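Local coordinates for protein bradyzoite surface antigen BSR4 (Toxoplasma gondii, PDB 2JKS) that is a surface antigen of the bradyzoite stage, of the SAG1-related superfamily, whose members probably act in host-cell attachment and immune recognition, at residues Arg6-Val9 and Ala14-Asp17; Cys77-Asn82 and Ala154-Val159. All coordinates share one frame; numbering follows the deposited sequence.

Interaction 1 (Arg6-Val9 and Ala14-Asp17); sequences RLTV and AKCD
At the edge of the R6 guanidinium, near its plane, lies the CB of D17, 3.8 Å from NE. The D17 carboxylate is turned almost perpendicular to that group, the planes 84° apart. Its OD2 sits well out of the guanidinium plane, 4.0 Å from R6 NE, and this long salt bridge works through charge alone, with no N-H aimed at the oxygen. Water 1 lies beside the pair, hydrogen-bonded to D17 OD2, to K15 O and, at 3.0 Å, to T8 OG1. On the same sheet face the K15 chain, bent at chi2 (73°) and chi3, folds its CE against T8 CB (4.0 Å), while NZ hydrogen-bonds to D13 O. L7 faces the other way, its CD1 3.6 Å from C16 SG, and A14 CB packs against both L7 CD1 and V9 CG2. The backbones form an antiparallel beta hairpin: T8 and K15 are a hydrogen-bonded pair, T8 N giving K15 O a 2.8 Å bond at 170°, with K15 N to T8 O returning it. R6 and D17 repeat the pattern, but R6 N to D17 O is weak. In the SRS sandwich, strand 6-10 is the sheet's outermost strand on this side; 14-17 pairs in parallel with strand 41-47, and L7 packs on C155 and A14 on L157 of strand 152-161, to which C16 is joined by disulfide.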
# COMPACT_ATOMS: atom_id res chain seq x y z
N ARG A 6 -17.90 13.43 21.41
CA ARG A 6 -18.52 12.17 21.08
C ARG A 6 -18.11 11.78 19.65
O ARG A 6 -18.25 12.58 18.77
CB ARG A 6 -20.04 12.26 21.14
CG ARG A 6 -20.68 10.89 20.91
CD ARG A 6 -22.12 10.98 20.55
NE ARG A 6 -22.61 12.35 20.66
CZ ARG A 6 -23.79 12.69 21.19
NH1 ARG A 6 -24.59 11.76 21.71
NH2 ARG A 6 -24.16 13.97 21.21
N LEU A 7 -17.64 10.55 19.49
CA LEU A 7 -17.29 9.97 18.20
C LEU A 7 -18.26 8.82 17.84
O LEU A 7 -18.54 7.92 18.66
CB LEU A 7 -15.83 9.49 18.24
CG LEU A 7 -15.30 8.83 16.94
CD1 LEU A 7 -15.26 9.79 15.77
CD2 LEU A 7 -13.89 8.22 17.15
N THR A 8 -18.81 8.89 16.63
CA THR A 8 -19.58 7.78 16.08
C THR A 8 -18.90 7.26 14.79
O THR A 8 -18.45 8.05 13.97
CB THR A 8 -21.06 8.16 15.78
OG1 THR A 8 -21.65 8.73 16.95
CG2 THR A 8 -21.83 6.88 15.43
N VAL A 9 -18.81 5.95 14.64
CA VAL A 9 -18.30 5.27 13.44
C VAL A 9 -19.25 4.15 12.98
O VAL A 9 -19.66 3.32 13.77
CB VAL A 9 -16.86 4.67 13.66
CG1 VAL A 9 -16.24 4.26 12.29
CG2 VAL A 9 -15.94 5.68 14.37
N ALA A 14 -17.26 8.50 9.90
CA ALA A 14 -17.08 8.94 11.28
C ALA A 14 -17.61 10.33 11.54
O ALA A 14 -17.48 11.24 10.71
CB ALA A 14 -15.58 8.91 11.67
N LYS A 15 -18.17 10.51 12.72
CA LYS A 15 -18.83 11.77 13.06
C LYS A 15 -18.34 12.16 14.49
O LYS A 15 -18.52 11.38 15.38
CB LYS A 15 -20.37 11.55 13.06
CG LYS A 15 -21.10 11.28 11.71
CD LYS A 15 -20.84 9.82 11.13
CE LYS A 15 -21.67 8.74 11.84
NZ LYS A 15 -21.21 7.40 11.40
N CYS A 16 -17.76 13.36 14.67
CA CYS A 16 -17.46 13.89 16.01
C CYS A 16 -18.39 15.05 16.38
O CYS A 16 -18.55 16.00 15.59
CB CYS A 16 -16.03 14.45 16.09
SG CYS A 16 -14.65 13.33 15.72
N ASP A 17 -18.96 14.98 17.57
CA ASP A 17 -20.00 15.88 18.07
C ASP A 17 -19.50 16.50 19.39
O ASP A 17 -19.08 15.80 20.28
CB ASP A 17 -21.29 15.08 18.35
CG ASP A 17 -22.11 14.78 17.09
OD1 ASP A 17 -22.41 15.72 16.30
OD2 ASP A 17 -22.46 13.60 16.90
O HOH W 1 -20.75 11.56 17.19

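Interaction 2 (Cys77-Asn82 and Ala154-Val159); sequences CQFGAN and ACKLTV
Strands 77-79 and 154-159 exchange no hydrogen bonds: their axes come no closer than 9.2 Å and run at 134° to each other. The closest CA pair, F79 and A154, is 6.8 Å apart, and side chains bridge the gap. A154 and K156 point their CB atoms toward 77-82, whereas C155 between them points away, as expected for an extended strand. F79 carries the contact from the other segment. Its ring, set by a chi1 of -77° with CG beside the backbone N, meets 154-159 with CD1, CE1 and CZ. In the ring plane, at its edge, CE1 approaches C155 O (3.4 Å) and CD1 approaches A154 CB (3.9 Å). Both segments belong to one mixed sheet of the N-terminal SRS domain, in which strands 132-141, 53-67 and 83-89 come between them; F79 thus joins the outermost strand to the far part of a sheet that curls round. K156 crosses the ring at about a right angle, its CB 3.6 Å from F79 CE1 and CG 3.7 Å from CZ. CG anti to the backbone N (chi1 175°) brings CB and CG along CE1 and CZ before the chain bends away, and NZ ends 6.0 Å from the ring centroid, at most a weak cation-pi attraction. P28 packs on both F79 and K156, I57 of strand 53-67 also touches F79, and Q139 OE1 accepts a hydrogen bond from G80 N.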
# COMPACT_ATOMS: atom_id res chain seq x y z
N CYS A 77 1.46 17.14 15.21
CA CYS A 77 0.01 17.07 15.34
C CYS A 77 -0.44 17.07 16.79
O CYS A 77 -0.32 16.07 17.49
CB CYS A 77 -0.51 15.82 14.62
SG CYS A 77 -0.54 15.98 12.80
N GLN A 78 -0.97 18.21 17.23
CA GLN A 78 -1.30 18.46 18.64
C GLN A 78 -2.77 18.16 19.00
O GLN A 78 -3.68 18.60 18.30
CB GLN A 78 -0.94 19.93 19.02
CG GLN A 78 0.38 20.45 18.41
CD GLN A 78 0.83 21.82 18.98
OE1 GLN A 78 1.84 21.91 19.67
NE2 GLN A 78 0.08 22.88 18.67
N PHE A 79 -2.98 17.37 20.04
CA PHE A 79 -4.31 17.12 20.61
C PHE A 79 -4.33 17.61 22.07
O PHE A 79 -3.60 17.10 22.93
CB PHE A 79 -4.63 15.62 20.62
CG PHE A 79 -5.05 15.07 19.28
CD1 PHE A 79 -6.40 15.00 18.93
CD2 PHE A 79 -4.10 14.56 18.39
CE1 PHE A 79 -6.81 14.48 17.71
CE2 PHE A 79 -4.51 14.04 17.14
CZ PHE A 79 -5.87 14.00 16.81
N GLY A 80 -5.17 18.60 22.36
CA GLY A 80 -5.16 19.21 23.69
C GLY A 80 -3.87 19.97 23.92
O GLY A 80 -3.18 20.34 22.96
N ALA A 81 -3.54 20.20 25.19
CA ALA A 81 -2.29 20.88 25.57
C ALA A 81 -1.09 19.92 25.61
O ALA A 81 0.06 20.33 25.54
CB ALA A 81 -2.46 21.60 26.92
N ASN A 82 -1.38 18.63 25.71
CA ASN A 82 -0.39 17.62 26.04
C ASN A 82 -0.14 16.63 24.91
O ASN A 82 0.98 16.12 24.73
CB ASN A 82 -0.87 16.85 27.27
CG ASN A 82 -2.23 16.16 27.03
OD1 ASN A 82 -2.27 14.99 26.65
ND2 ASN A 82 -3.33 16.90 27.23
N ALA A 154 -11.52 16.92 22.05
CA ALA A 154 -11.13 16.51 20.70
C ALA A 154 -11.63 15.09 20.38
O ALA A 154 -11.96 14.33 21.28
CB ALA A 154 -9.61 16.59 20.57
N CYS A 155 -11.72 14.78 19.08
CA CYS A 155 -11.90 13.40 18.60
C CYS A 155 -10.66 13.07 17.83
O CYS A 155 -10.14 13.90 17.06
CB CYS A 155 -13.04 13.31 17.60
SG CYS A 155 -14.65 13.37 18.30
N LYS A 156 -10.22 11.85 17.99
CA LYS A 156 -9.14 11.37 17.15
C LYS A 156 -9.56 10.16 16.25
O LYS A 156 -10.09 9.18 16.74
CB LYS A 156 -7.96 11.06 18.05
CG LYS A 156 -6.82 10.45 17.37
CD LYS A 156 -6.17 9.58 18.38
CE LYS A 156 -4.68 9.63 18.21
NZ LYS A 156 -4.11 8.82 19.29
N LEU A 157 -9.30 10.25 14.94
CA LEU A 157 -9.66 9.17 14.03
C LEU A 157 -8.41 8.57 13.41
O LEU A 157 -7.68 9.26 12.74
CB LEU A 157 -10.60 9.68 12.91
CG LEU A 157 -11.07 8.62 11.89
CD1 LEU A 157 -11.88 7.50 12.55
CD2 LEU A 157 -11.87 9.24 10.72
N THR A 158 -8.19 7.28 13.64
CA THR A 158 -7.16 6.57 12.94
C THR A 158 -7.76 5.91 11.67
O THR A 158 -8.70 5.14 11.76
CB THR A 158 -6.46 5.52 13.84
OG1 THR A 158 -5.89 6.18 14.99
CG2 THR A 158 -5.38 4.76 13.08
N VAL A 159 -7.18 6.21 10.50
CA VAL A 159 -7.60 5.54 9.28
C VAL A 159 -6.47 4.63 8.83
O VAL A 159 -5.37 5.10 8.57
CB VAL A 159 -7.95 6.55 8.16
CG1 VAL A 159 -8.36 5.86 6.76
CG2 VAL A 159 -8.99 7.70 8.69

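Both contacts lie in the N-terminal SRS domain, their centres about 13 Å apart, and strand 152-161 connects them. Interaction 1 is a partly exposed hairpin at one sheet's margin, held by backbone hydrogen bonds, its apolar L7, A14 and C16 turned inward and its polar R6, T8, K15 and D17 outward. Interaction 2 is buried, joins segments 72 residues apart in the chain, and relies on one aromatic ring packed against aliphatic carbon and a carbonyl. Their meeting point is the C16-C155 disulfide; beside it A14 CB packs on L157 CD2 at 3.8 Å. Alternate residues of 154-159 therefore take part in different contacts: A154 and K156 in interaction 2, C155 and L157 against the hairpin.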